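Local atomic coordinates of oligopeptide-binding protein appA (Bacillus subtilis, PDB entry 1XOC), a protein that captures oligopeptides for an ABC-type permease of Bacillus subtilis, in a system able to replace the Opp system in sporulation and genetic competence. Residues E229-L232 with D236-F239; T245-A250 with L256-D261; E312-W317 with L486-N491. All coordinates share one frame; numbering follows the deposited sequence.

Contact 1 of 3, residues E229-L232 with D236-F239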
ATOM      1  N   GLU A 229     -15.524 -15.092   4.910  1.00 30.48           N
ATOM      2  CA  GLU A 229     -15.207 -16.524   5.049  1.00 31.23           C
ATOM      3  C   GLU A 229     -16.443 -17.403   4.876  1.00 31.00           C
ATOM      4  O   GLU A 229     -16.403 -18.419   4.168  1.00 30.44           O
ATOM      5  CB  GLU A 229     -14.517 -16.797   6.380  1.00 32.86           C
ATOM      6  CG  GLU A 229     -13.122 -16.264   6.385  1.00 37.12           C
ATOM      7  CD  GLU A 229     -12.296 -16.840   5.253  1.00 47.59           C
ATOM      8  OE1 GLU A 229     -12.663 -17.922   4.717  1.00 55.65           O
ATOM      9  OE2 GLU A 229     -11.272 -16.221   4.887  1.00 53.92           O
ATOM     10  N   ALA A 230     -17.546 -17.000   5.487  1.00 30.30           N
ATOM     11  CA  ALA A 230     -18.822 -17.689   5.277  1.00 30.07           C
ATOM     12  C   ALA A 230     -19.271 -17.687   3.810  1.00 29.83           C
ATOM     13  O   ALA A 230     -19.806 -18.688   3.330  1.00 29.55           O
ATOM     14  CB  ALA A 230     -19.898 -17.069   6.131  1.00 29.94           C
ATOM     15  N   GLN A 231     -19.081 -16.573   3.102  1.00 28.98           N
ATOM     16  CA  GLN A 231     -19.446 -16.513   1.680  1.00 29.29           C
ATOM     17  C   GLN A 231     -18.575 -17.409   0.830  1.00 29.51           C
ATOM     18  O   GLN A 231     -19.046 -17.992  -0.135  1.00 29.98           O
ATOM     19  CB  GLN A 231     -19.389 -15.100   1.152  1.00 28.90           C
ATOM     20  CG  GLN A 231     -20.497 -14.245   1.738  1.00 28.61           C
ATOM     21  CD  GLN A 231     -20.689 -12.940   1.033  1.00 30.53           C
ATOM     22  OE1 GLN A 231     -21.143 -11.960   1.644  1.00 35.12           O
ATOM     23  NE2 GLN A 231     -20.342 -12.890  -0.232  1.00 29.25           N
ATOM     24  N   LEU A 232     -17.292 -17.481   1.179  1.00 29.94           N
ATOM     25  CA  LEU A 232     -16.354 -18.384   0.534  1.00 30.46           C
ATOM     26  C   LEU A 232     -16.794 -19.846   0.663  1.00 30.92           C
ATOM     27  O   LEU A 232     -16.798 -20.598  -0.318  1.00 30.64           O
ATOM     28  CB  LEU A 232     -14.975 -18.190   1.168  1.00 30.04           C
ATOM     29  CG  LEU A 232     -13.836 -18.864   0.430  1.00 30.28           C
ATOM     30  CD1 LEU A 232     -13.587 -18.319  -0.940  1.00 30.87           C
ATOM     31  CD2 LEU A 232     -12.558 -18.732   1.286  1.00 31.24           C
ATOM     32  N   ASP A 236     -20.384 -18.020  -2.712  1.00 32.64           N
ATOM     33  CA  ASP A 236     -20.803 -16.683  -3.113  1.00 32.75           C
ATOM     34  C   ASP A 236     -19.611 -15.794  -3.511  1.00 31.99           C
ATOM     35  O   ASP A 236     -19.774 -14.843  -4.263  1.00 31.94           O
ATOM     36  CB  ASP A 236     -21.631 -16.046  -1.995  1.00 33.46           C
ATOM     37  CG  ASP A 236     -22.944 -16.770  -1.775  1.00 36.99           C
ATOM     38  OD1 ASP A 236     -23.623 -17.011  -2.788  1.00 38.79           O
ATOM     39  OD2 ASP A 236     -23.265 -17.129  -0.614  1.00 41.61           O
ATOM     40  N   ILE A 237     -18.429 -16.096  -2.965  1.00 30.41           N
ATOM     41  CA  ILE A 237     -17.170 -15.602  -3.501  1.00 29.97           C
ATOM     42  C   ILE A 237     -16.295 -16.824  -3.726  1.00 29.23           C
ATOM     43  O   ILE A 237     -16.518 -17.883  -3.122  1.00 28.12           O
ATOM     44  CB  ILE A 237     -16.457 -14.573  -2.573  1.00 30.55           C
ATOM     45  CG1 ILE A 237     -16.030 -15.170  -1.236  1.00 29.12           C
ATOM     46  CG2 ILE A 237     -17.371 -13.362  -2.336  1.00 28.95           C
ATOM     47  CD1 ILE A 237     -15.226 -14.220  -0.343  1.00 30.74           C
ATOM     48  N   ASN A 238     -15.292 -16.667  -4.590  1.00 28.90           N
ATOM     49  CA  ASN A 238     -14.404 -17.775  -4.893  1.00 29.35           C
ATOM     50  C   ASN A 238     -12.935 -17.418  -4.885  1.00 29.46           C
ATOM     51  O   ASN A 238     -12.100 -18.255  -5.280  1.00 28.92           O
ATOM     52  CB  ASN A 238     -14.820 -18.462  -6.204  1.00 30.22           C
ATOM     53  CG  ASN A 238     -14.859 -17.529  -7.383  1.00 30.52           C
ATOM     54  OD1 ASN A 238     -14.226 -16.502  -7.407  1.00 32.16           O
ATOM     55  ND2 ASN A 238     -15.601 -17.920  -8.408  1.00 34.99           N
ATOM     56  N   PHE A 239     -12.587 -16.222  -4.399  1.00 29.49           N
ATOM     57  CA  PHE A 239     -11.187 -15.814  -4.253  1.00 29.14           C
ATOM     58  C   PHE A 239     -11.093 -14.869  -3.059  1.00 29.92           C
ATOM     59  O   PHE A 239     -11.843 -13.884  -2.990  1.00 28.72           O
ATOM     60  CB  PHE A 239     -10.699 -15.143  -5.537  1.00 29.60           C
ATOM     61  CG  PHE A 239      -9.201 -14.936  -5.597  1.00 30.19           C
ATOM     62  CD1 PHE A 239      -8.610 -13.832  -4.963  1.00 31.20           C
ATOM     63  CD2 PHE A 239      -8.375 -15.844  -6.262  1.00 30.27           C
ATOM     64  CE1 PHE A 239      -7.245 -13.624  -5.019  1.00 31.38           C
ATOM     65  CE2 PHE A 239      -6.976 -15.669  -6.308  1.00 30.18           C
ATOM     66  CZ  PHE A 239      -6.402 -14.569  -5.665  1.00 29.99           C
TER
HETATM   67  O   HOH W   1     -16.032 -20.562  -3.114  1.00 28.58           O
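Ile-237 lays its side chain against the last turn of helix 225-234, roughly at right angles to both Leu-232 and Gln-231. The evidence is in two distances: Ile-237 CG1 lies 3.6 Å from Leu-232 N and 4.0 Å from Leu-232 CD1. With chi1 at 64°, CG1 is tucked between the isoleucine's own N and C, which turns that branch onto the helix backbone. Leu-232 has CG anti to its backbone N (chi1 -169°), a rotation that lays Leu-232 CD1 3.7 Å from Ile-237 O. Gln-231 CB meets Asp-236 CB at 4.0 Å, and past these carbons the amide and carboxylate planes stand 80° apart, an angle that does not depend on which way round the amide is placed. The fold element is a helix C-terminus and the turn leaving it. Gln-231 O, near the helix end, accepts from Asp-236 N at 2.9 Å, a bond reaching five residues back, and weakly from Ile-237 N. A water completes the closure by donating to Leu-232 O at 2.9 Å and to Ile-237 O at 2.7 Å, filling a link that no direct bond makes. At Ile-237, an alanine would lack CG1, CG2 and CD1, which is likely to open a gap beside Leu-232 N and CD1 and leave that methyl group freer to turn. The same isoleucine also touches Val-25 of strand 23-28. One residue on, Asn-238 is hydrogen-bonded through its backbone to Val-25 and uses its side-chain amide there too, OD1 accepting from Val-25 N and ND2 donating to Asp-23 O.

Contact 2 of 3, residues T245-A250 with L256-D261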
ATOM      1  N   THR A 245      -6.187 -17.398  11.279  1.00 33.29           N
ATOM      2  CA  THR A 245      -6.973 -18.085  12.277  1.00 33.87           C
ATOM      3  C   THR A 245      -8.068 -18.959  11.659  1.00 33.40           C
ATOM      4  O   THR A 245      -8.521 -19.905  12.290  1.00 33.93           O
ATOM      5  CB  THR A 245      -7.600 -17.091  13.295  1.00 34.22           C
ATOM      6  OG1 THR A 245      -8.335 -16.089  12.602  1.00 36.02           O
ATOM      7  CG2 THR A 245      -6.522 -16.394  14.106  1.00 35.72           C
ATOM      8  N   ASP A 246      -8.462 -18.655  10.419  1.00 33.00           N
ATOM      9  CA  ASP A 246      -9.484 -19.428   9.714  1.00 33.23           C
ATOM     10  C   ASP A 246      -8.917 -20.445   8.707  1.00 32.72           C
ATOM     11  O   ASP A 246      -9.682 -21.050   7.956  1.00 32.59           O
ATOM     12  CB  ASP A 246     -10.431 -18.477   8.980  1.00 33.67           C
ATOM     13  CG  ASP A 246     -11.227 -17.601   9.925  1.00 36.65           C
ATOM     14  OD1 ASP A 246     -11.256 -16.378   9.718  1.00 40.20           O
ATOM     15  OD2 ASP A 246     -11.823 -18.143  10.875  1.00 42.03           O
ATOM     16  N   TYR A 247      -7.594 -20.627   8.677  1.00 31.79           N
ATOM     17  CA  TYR A 247      -6.973 -21.517   7.696  1.00 31.99           C
ATOM     18  C   TYR A 247      -7.525 -22.949   7.763  1.00 31.90           C
ATOM     19  O   TYR A 247      -7.901 -23.522   6.739  1.00 30.21           O
ATOM     20  CB  TYR A 247      -5.455 -21.565   7.884  1.00 31.89           C
ATOM     21  CG  TYR A 247      -4.783 -22.314   6.765  1.00 30.68           C
ATOM     22  CD1 TYR A 247      -4.756 -23.708   6.754  1.00 29.00           C
ATOM     23  CD2 TYR A 247      -4.192 -21.643   5.728  1.00 31.60           C
ATOM     24  CE1 TYR A 247      -4.153 -24.404   5.709  1.00 29.79           C
ATOM     25  CE2 TYR A 247      -3.587 -22.322   4.681  1.00 31.75           C
ATOM     26  CZ  TYR A 247      -3.557 -23.709   4.691  1.00 30.50           C
ATOM     27  OH  TYR A 247      -2.974 -24.390   3.662  1.00 30.69           O
ATOM     28  N   LYS A 248      -7.544 -23.529   8.954  1.00 31.68           N
ATOM     29  CA  LYS A 248      -7.943 -24.923   9.094  1.00 33.45           C
ATOM     30  C   LYS A 248      -9.417 -25.121   8.771  1.00 33.27           C
ATOM     31  O   LYS A 248      -9.810 -26.186   8.307  1.00 34.18           O
ATOM     32  CB  LYS A 248      -7.582 -25.465  10.460  1.00 34.02           C
ATOM     33  CG  LYS A 248      -6.084 -25.636  10.590  1.00 36.25           C
ATOM     34  CD  LYS A 248      -5.717 -26.639  11.631  1.00 37.34           C
ATOM     35  CE  LYS A 248      -5.939 -26.128  13.049  1.00 40.32           C
ATOM     36  NZ  LYS A 248      -5.586 -27.192  14.035  1.00 41.37           N
ATOM     37  N   THR A 249     -10.216 -24.088   8.995  1.00 33.26           N
ATOM     38  CA  THR A 249     -11.610 -24.100   8.578  1.00 33.39           C
ATOM     39  C   THR A 249     -11.708 -24.090   7.044  1.00 32.45           C
ATOM     40  O   THR A 249     -12.346 -24.969   6.431  1.00 32.52           O
ATOM     41  CB  THR A 249     -12.358 -22.892   9.194  1.00 33.38           C
ATOM     42  OG1 THR A 249     -12.302 -22.997  10.618  1.00 36.25           O
ATOM     43  CG2 THR A 249     -13.824 -22.876   8.771  1.00 34.44           C
ATOM     44  N   ALA A 250     -11.054 -23.117   6.427  1.00 31.93           N
ATOM     45  CA  ALA A 250     -11.197 -22.890   4.993  1.00 31.86           C
ATOM     46  C   ALA A 250     -10.576 -23.980   4.136  1.00 32.20           C
ATOM     47  O   ALA A 250     -11.042 -24.238   3.029  1.00 31.84           O
ATOM     48  CB  ALA A 250     -10.642 -21.535   4.613  1.00 31.76           C
ATOM     49  N   LEU A 256     -11.897 -25.627  -3.500  1.00 34.13           N
ATOM     50  CA  LEU A 256     -10.887 -24.565  -3.275  1.00 33.33           C
ATOM     51  C   LEU A 256      -9.515 -25.102  -2.907  1.00 31.67           C
ATOM     52  O   LEU A 256      -9.389 -26.184  -2.362  1.00 32.86           O
ATOM     53  CB  LEU A 256     -11.340 -23.584  -2.175  1.00 33.91           C
ATOM     54  CG  LEU A 256     -12.598 -22.736  -2.461  1.00 36.22           C
ATOM     55  CD1 LEU A 256     -13.141 -22.084  -1.177  1.00 37.31           C
ATOM     56  CD2 LEU A 256     -12.359 -21.681  -3.513  1.00 37.59           C
ATOM     57  N   LYS A 257      -8.485 -24.313  -3.213  1.00 30.13           N
ATOM     58  CA  LYS A 257      -7.120 -24.545  -2.781  1.00 29.31           C
ATOM     59  C   LYS A 257      -6.573 -23.227  -2.225  1.00 28.36           C
ATOM     60  O   LYS A 257      -7.081 -22.171  -2.554  1.00 27.83           O
ATOM     61  CB  LYS A 257      -6.254 -25.045  -3.928  1.00 29.63           C
ATOM     62  CG  LYS A 257      -6.162 -24.146  -5.162  1.00 29.30           C
ATOM     63  CD  LYS A 257      -5.394 -24.855  -6.321  1.00 30.00           C
ATOM     64  CE  LYS A 257      -5.374 -24.060  -7.625  1.00 30.18           C
ATOM     65  NZ  LYS A 257      -5.199 -24.906  -8.848  1.00 31.65           N
ATOM     66  N   ILE A 258      -5.549 -23.304  -1.377  1.00 28.45           N
ATOM     67  CA  ILE A 258      -5.012 -22.114  -0.709  1.00 28.08           C
ATOM     68  C   ILE A 258      -3.538 -22.029  -0.959  1.00 27.35           C
ATOM     69  O   ILE A 258      -2.838 -22.990  -0.690  1.00 27.51           O
ATOM     70  CB  ILE A 258      -5.287 -22.148   0.804  1.00 28.46           C
ATOM     71  CG1 ILE A 258      -6.781 -22.326   1.067  1.00 29.50           C
ATOM     72  CG2 ILE A 258      -4.800 -20.867   1.475  1.00 28.53           C
ATOM     73  CD1 ILE A 258      -7.117 -22.429   2.527  1.00 29.54           C
ATOM     74  N   VAL A 259      -3.102 -20.879  -1.465  1.00 26.91           N
ATOM     75  CA  VAL A 259      -1.678 -20.618  -1.700  1.00 27.35           C
ATOM     76  C   VAL A 259      -1.208 -19.615  -0.643  1.00 28.67           C
ATOM     77  O   VAL A 259      -1.772 -18.536  -0.554  1.00 28.50           O
ATOM     78  CB  VAL A 259      -1.405 -20.066  -3.129  1.00 28.68           C
ATOM     79  CG1 VAL A 259       0.086 -19.752  -3.309  1.00 29.01           C
ATOM     80  CG2 VAL A 259      -1.838 -21.102  -4.180  1.00 29.50           C
ATOM     81  N   THR A 260      -0.133 -19.952   0.065  1.00 27.67           N
ATOM     82  CA  THR A 260       0.342 -19.189   1.224  1.00 28.39           C
ATOM     83  C   THR A 260       1.817 -18.764   1.054  1.00 28.11           C
ATOM     84  O   THR A 260       2.663 -19.595   0.678  1.00 27.38           O
ATOM     85  CB  THR A 260       0.246 -20.036   2.507  1.00 29.78           C
ATOM     86  OG1 THR A 260      -1.129 -20.402   2.749  1.00 32.66           O
ATOM     87  CG2 THR A 260       0.776 -19.272   3.682  1.00 30.65           C
ATOM     88  N   ASP A 261       2.101 -17.492   1.337  1.00 27.85           N
ATOM     89  CA  ASP A 261       3.474 -16.980   1.397  1.00 28.21           C
ATOM     90  C   ASP A 261       3.511 -15.618   2.061  1.00 27.75           C
ATOM     91  O   ASP A 261       2.458 -15.034   2.390  1.00 26.07           O
ATOM     92  CB  ASP A 261       4.076 -16.903  -0.020  1.00 27.91           C
ATOM     93  CG  ASP A 261       5.545 -17.281  -0.079  1.00 31.78           C
ATOM     94  OD1 ASP A 261       6.305 -16.987   0.876  1.00 30.14           O
ATOM     95  OD2 ASP A 261       5.919 -17.940  -1.082  1.00 38.73           O
TER
HETATM   96  O   HOH W   2      -1.300 -23.221   1.727  1.00 25.37           O
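Helix 247-250 packs on strand 256-262 of the mixed sheet, and the meeting point is the pair Tyr-247 and Ile-258, whose side chains run alongside one another, pointing opposite ways. With CG anti to its backbone N (chi1 -172°), Tyr-247 has its ring carried across to the strand. Ile-258 CD1 sits over one ring face, 4.1 Å above the plane and offset toward the rim, while Ile-258 CG2 touches Tyr-247 CE2 at 3.7 Å. Ala-250, one turn along the helix, adds a looser touch, its CB lying 4.2 Å from Ile-258 CD1. Thr-260 OG1 stands near the ring plane at the edge, 3.7 Å from Tyr-247 CE2. The polar rim is joined by one water lying in the ring plane: it is 2.8 Å from Tyr-247 OH and 3.0 Å from Thr-260 OG1, and it donates to Ile-258 O at 2.9 Å. Three groups thus share a single solvent molecule beside an apolar patch. Beside strand 256-262 in the sheet runs strand 483-496, antiparallel, whose His-492, a zinc ligand, touches Ile-258 and Thr-260. The arrangement is helix-on-sheet packing, a short helix laid against one face of the mixed sheet in this solute-binding protein.

Contact 3 of 3, residues E312-W317 with L486-N491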
ATOM      1  N   GLU A 312      10.844  -2.477   6.672  1.00 31.85           N
ATOM      2  CA  GLU A 312      11.057  -3.066   5.346  1.00 31.21           C
ATOM      3  C   GLU A 312      10.701  -4.538   5.426  1.00 30.25           C
ATOM      4  O   GLU A 312      10.774  -5.146   6.483  1.00 30.52           O
ATOM      5  CB  GLU A 312      12.507  -2.897   4.905  1.00 31.68           C
ATOM      6  CG  GLU A 312      12.797  -3.364   3.447  1.00 32.36           C
ATOM      7  CD  GLU A 312      11.819  -2.775   2.409  1.00 36.42           C
ATOM      8  OE1 GLU A 312      10.855  -3.478   2.021  1.00 36.08           O
ATOM      9  OE2 GLU A 312      12.031  -1.608   1.992  1.00 40.75           O
ATOM     10  N   SER A 313      10.278  -5.101   4.308  1.00 29.90           N
ATOM     11  CA  SER A 313       9.889  -6.500   4.268  1.00 29.22           C
ATOM     12  C   SER A 313      11.127  -7.382   4.127  1.00 28.47           C
ATOM     13  O   SER A 313      12.051  -7.053   3.362  1.00 27.85           O
ATOM     14  CB  SER A 313       9.029  -6.739   3.044  1.00 29.98           C
ATOM     15  OG  SER A 313       8.713  -8.087   2.927  1.00 28.73           O
ATOM     16  N   PRO A 314      11.151  -8.533   4.835  1.00 27.94           N
ATOM     17  CA  PRO A 314      12.198  -9.548   4.591  1.00 27.75           C
ATOM     18  C   PRO A 314      12.341  -9.999   3.142  1.00 28.34           C
ATOM     19  O   PRO A 314      13.383 -10.549   2.801  1.00 26.37           O
ATOM     20  CB  PRO A 314      11.774 -10.711   5.487  1.00 27.67           C
ATOM     21  CG  PRO A 314      10.970 -10.047   6.579  1.00 28.83           C
ATOM     22  CD  PRO A 314      10.280  -8.924   5.939  1.00 28.26           C
ATOM     23  N   LEU A 315      11.351  -9.751   2.295  1.00 28.35           N
ATOM     24  CA  LEU A 315      11.435 -10.081   0.880  1.00 28.74           C
ATOM     25  C   LEU A 315      12.378  -9.147   0.115  1.00 28.91           C
ATOM     26  O   LEU A 315      12.810  -9.464  -0.992  1.00 30.77           O
ATOM     27  CB  LEU A 315      10.040 -10.064   0.214  1.00 29.08           C
ATOM     28  CG  LEU A 315       9.056 -11.144   0.679  1.00 30.29           C
ATOM     29  CD1 LEU A 315       7.727 -10.942   0.024  1.00 30.36           C
ATOM     30  CD2 LEU A 315       9.607 -12.510   0.339  1.00 29.01           C
ATOM     31  N   SER A 316      12.653  -7.979   0.677  1.00 28.37           N
ATOM     32  CA  SER A 316      13.391  -6.964  -0.032  1.00 28.95           C
ATOM     33  C   SER A 316      14.873  -7.300  -0.074  1.00 28.69           C
ATOM     34  O   SER A 316      15.473  -7.703   0.938  1.00 28.63           O
ATOM     35  CB  SER A 316      13.238  -5.620   0.644  1.00 30.04           C
ATOM     36  OG  SER A 316      14.063  -4.673  -0.010  1.00 29.76           O
ATOM     37  N   TRP A 317      15.496  -7.040  -1.220  1.00 29.48           N
ATOM     38  CA  TRP A 317      16.947  -7.156  -1.323  1.00 29.01           C
ATOM     39  C   TRP A 317      17.645  -6.168  -0.394  1.00 29.11           C
ATOM     40  O   TRP A 317      18.825  -6.327  -0.100  1.00 28.45           O
ATOM     41  CB  TRP A 317      17.444  -6.956  -2.763  1.00 28.81           C
ATOM     42  CG  TRP A 317      17.053  -5.666  -3.410  1.00 28.34           C
ATOM     43  CD1 TRP A 317      16.003  -5.478  -4.246  1.00 29.78           C
ATOM     44  CD2 TRP A 317      17.710  -4.390  -3.309  1.00 28.14           C
ATOM     45  NE1 TRP A 317      15.938  -4.182  -4.646  1.00 31.68           N
ATOM     46  CE2 TRP A 317      16.996  -3.494  -4.119  1.00 29.47           C
ATOM     47  CE3 TRP A 317      18.837  -3.931  -2.647  1.00 29.23           C
ATOM     48  CZ2 TRP A 317      17.351  -2.148  -4.253  1.00 29.31           C
ATOM     49  CZ3 TRP A 317      19.217  -2.596  -2.800  1.00 30.14           C
ATOM     50  CH2 TRP A 317      18.474  -1.722  -3.596  1.00 30.91           C
ATOM     51  N   LEU A 486       4.594  -3.888  14.180  1.00 29.40           N
ATOM     52  CA  LEU A 486       3.894  -5.023  14.777  1.00 29.19           C
ATOM     53  C   LEU A 486       4.316  -6.360  14.176  1.00 29.50           C
ATOM     54  O   LEU A 486       4.878  -7.185  14.879  1.00 30.47           O
ATOM     55  CB  LEU A 486       2.362  -4.820  14.744  1.00 29.54           C
ATOM     56  CG  LEU A 486       1.753  -3.696  15.622  1.00 30.95           C
ATOM     57  CD1 LEU A 486       0.264  -3.603  15.316  1.00 32.35           C
ATOM     58  CD2 LEU A 486       2.027  -3.877  17.106  1.00 30.75           C
ATOM     59  N   TYR A 487       4.043  -6.597  12.898  1.00 30.12           N
ATOM     60  CA  TYR A 487       4.415  -7.860  12.280  1.00 29.67           C
ATOM     61  C   TYR A 487       4.501  -7.812  10.758  1.00 28.63           C
ATOM     62  O   TYR A 487       3.989  -6.910  10.125  1.00 27.80           O
ATOM     63  CB  TYR A 487       3.483  -8.992  12.701  1.00 31.14           C
ATOM     64  CG  TYR A 487       2.034  -8.700  12.442  1.00 33.30           C
ATOM     65  CD1 TYR A 487       1.302  -7.983  13.351  1.00 36.31           C
ATOM     66  CD2 TYR A 487       1.400  -9.138  11.294  1.00 36.54           C
ATOM     67  CE1 TYR A 487       0.004  -7.693  13.138  1.00 36.79           C
ATOM     68  CE2 TYR A 487       0.065  -8.850  11.075  1.00 35.76           C
ATOM     69  CZ  TYR A 487      -0.618  -8.123  12.012  1.00 35.09           C
ATOM     70  OH  TYR A 487      -1.944  -7.806  11.852  1.00 39.96           O
ATOM     71  N   TYR A 488       5.160  -8.817  10.197  1.00 28.52           N
ATOM     72  CA  TYR A 488       5.146  -9.067   8.751  1.00 28.03           C
ATOM     73  C   TYR A 488       4.110 -10.138   8.438  1.00 28.16           C
ATOM     74  O   TYR A 488       4.263 -11.286   8.859  1.00 29.18           O
ATOM     75  CB  TYR A 488       6.526  -9.554   8.294  1.00 27.82           C
ATOM     76  CG  TYR A 488       7.636  -8.603   8.656  1.00 27.06           C
ATOM     77  CD1 TYR A 488       7.656  -7.309   8.171  1.00 28.49           C
ATOM     78  CD2 TYR A 488       8.706  -9.019   9.442  1.00 26.00           C
ATOM     79  CE1 TYR A 488       8.677  -6.422   8.512  1.00 26.91           C
ATOM     80  CE2 TYR A 488       9.740  -8.149   9.780  1.00 27.58           C
ATOM     81  CZ  TYR A 488       9.719  -6.854   9.312  1.00 27.92           C
ATOM     82  OH  TYR A 488      10.747  -5.995   9.667  1.00 30.17           O
ATOM     83  N   PRO A 489       3.018  -9.768   7.761  1.00 29.89           N
ATOM     84  CA  PRO A 489       1.955 -10.737   7.571  1.00 29.28           C
ATOM     85  C   PRO A 489       2.164 -11.700   6.435  1.00 29.27           C
ATOM     86  O   PRO A 489       2.893 -11.390   5.481  1.00 29.13           O
ATOM     87  CB  PRO A 489       0.787  -9.864   7.187  1.00 29.81           C
ATOM     88  CG  PRO A 489       1.370  -8.712   6.537  1.00 31.25           C
ATOM     89  CD  PRO A 489       2.650  -8.453   7.213  1.00 29.96           C
ATOM     90  N   ASN A 490       1.487 -12.845   6.507  1.00 28.46           N
ATOM     91  CA  ASN A 490       1.452 -13.793   5.388  1.00 29.02           C
ATOM     92  C   ASN A 490       0.088 -13.707   4.701  1.00 29.55           C
ATOM     93  O   ASN A 490      -0.925 -13.463   5.345  1.00 31.20           O
ATOM     94  CB  ASN A 490       1.641 -15.211   5.902  1.00 27.92           C
ATOM     95  CG  ASN A 490       2.984 -15.398   6.576  1.00 29.76           C
ATOM     96  OD1 ASN A 490       4.007 -15.108   5.948  1.00 32.52           O
ATOM     97  ND2 ASN A 490       3.012 -15.914   7.809  1.00 28.58           N
ATOM     98  N   ASN A 491       0.086 -13.909   3.398  1.00 29.87           N
ATOM     99  CA  ASN A 491      -1.144 -14.058   2.646  1.00 28.87           C
ATOM    100  C   ASN A 491      -1.528 -15.535   2.560  1.00 28.69           C
ATOM    101  O   ASN A 491      -0.657 -16.412   2.384  1.00 28.52           O
ATOM    102  CB  ASN A 491      -0.974 -13.545   1.241  1.00 30.33           C
ATOM    103  CG  ASN A 491      -0.861 -12.058   1.157  1.00 31.53           C
ATOM    104  OD1 ASN A 491      -1.522 -11.337   1.887  1.00 36.34           O
ATOM    105  ND2 ASN A 491      -0.023 -11.581   0.246  1.00 32.11           N
TER
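Pro-314 CD stands almost exactly over the middle of the Tyr-488 ring, 3.6 Å from its centroid and only 5° off the ring normal, a CH-pi contact with hardly any offset. Pro-314 CG lies over the same face, 3.8 Å from Tyr-488 CD2, so two neighbouring methylenes of the pyrrolidine ring rest on the aromatic surface. The tyrosine reaches them with CG anti to its carbonyl carbon (chi1 -56°). A second approach is oblique: Glu-312 O comes to 3.2 Å from Tyr-488 CE1. The phenol oxygen, though near that carbonyl, has its hydrogen bond with Ile-310 O, which fixes the far end of the ring. Pro-314 is held in place by its own segment. A type I turn runs from Ser-313 to Ser-316, closed by Ser-316 N on Ser-313 O, and Ser-313 OG accepts from Leu-315 N at 3.2 Å in an ST turn. Before the proline, Ser-313 N donates to Glu-312 OE1 at 2.9 Å, meeting the carboxylate on its anti side and 30° out of plane. The residues on either side of Tyr-488 along the chain, Tyr-487 and Pro-489, pack on the bound peptide. Since CD is bonded to the proline nitrogen, its hydrogens are probably polarised, consistent with a modest electrostatic share in a buried contact that probably rests mainly on dispersion, with the Glu-312 carbonyl beside the ring.

How the contacts relate
Contacts 1 and 2 are neighbours, their centres 12 Å apart, and they touch: Leu-232 CG of contact 1 packs on Leu-256 CD1 of contact 2 at 3.7 Å, and Glu-229 CG lies 3.8 Å from Asp-246 OD1. Contact 2 passes to contact 3 through the sheet, where strands 256-262 and 483-496 are adjacent; Asp-261 O and Asn-491 N, 2.8 Å apart, are probably hydrogen-bonded. Contacts 1 and 3 do not touch, their nearest atoms being about 9 Å apart. The centre of contact 3 lies about 13 Å from the centre of the chain, against 24 and 23 Å for contacts 1 and 2, and segment 486-491 borders the bound peptide. In contact 2, the Thr-260 side chain is about 4 Å from a zinc ion.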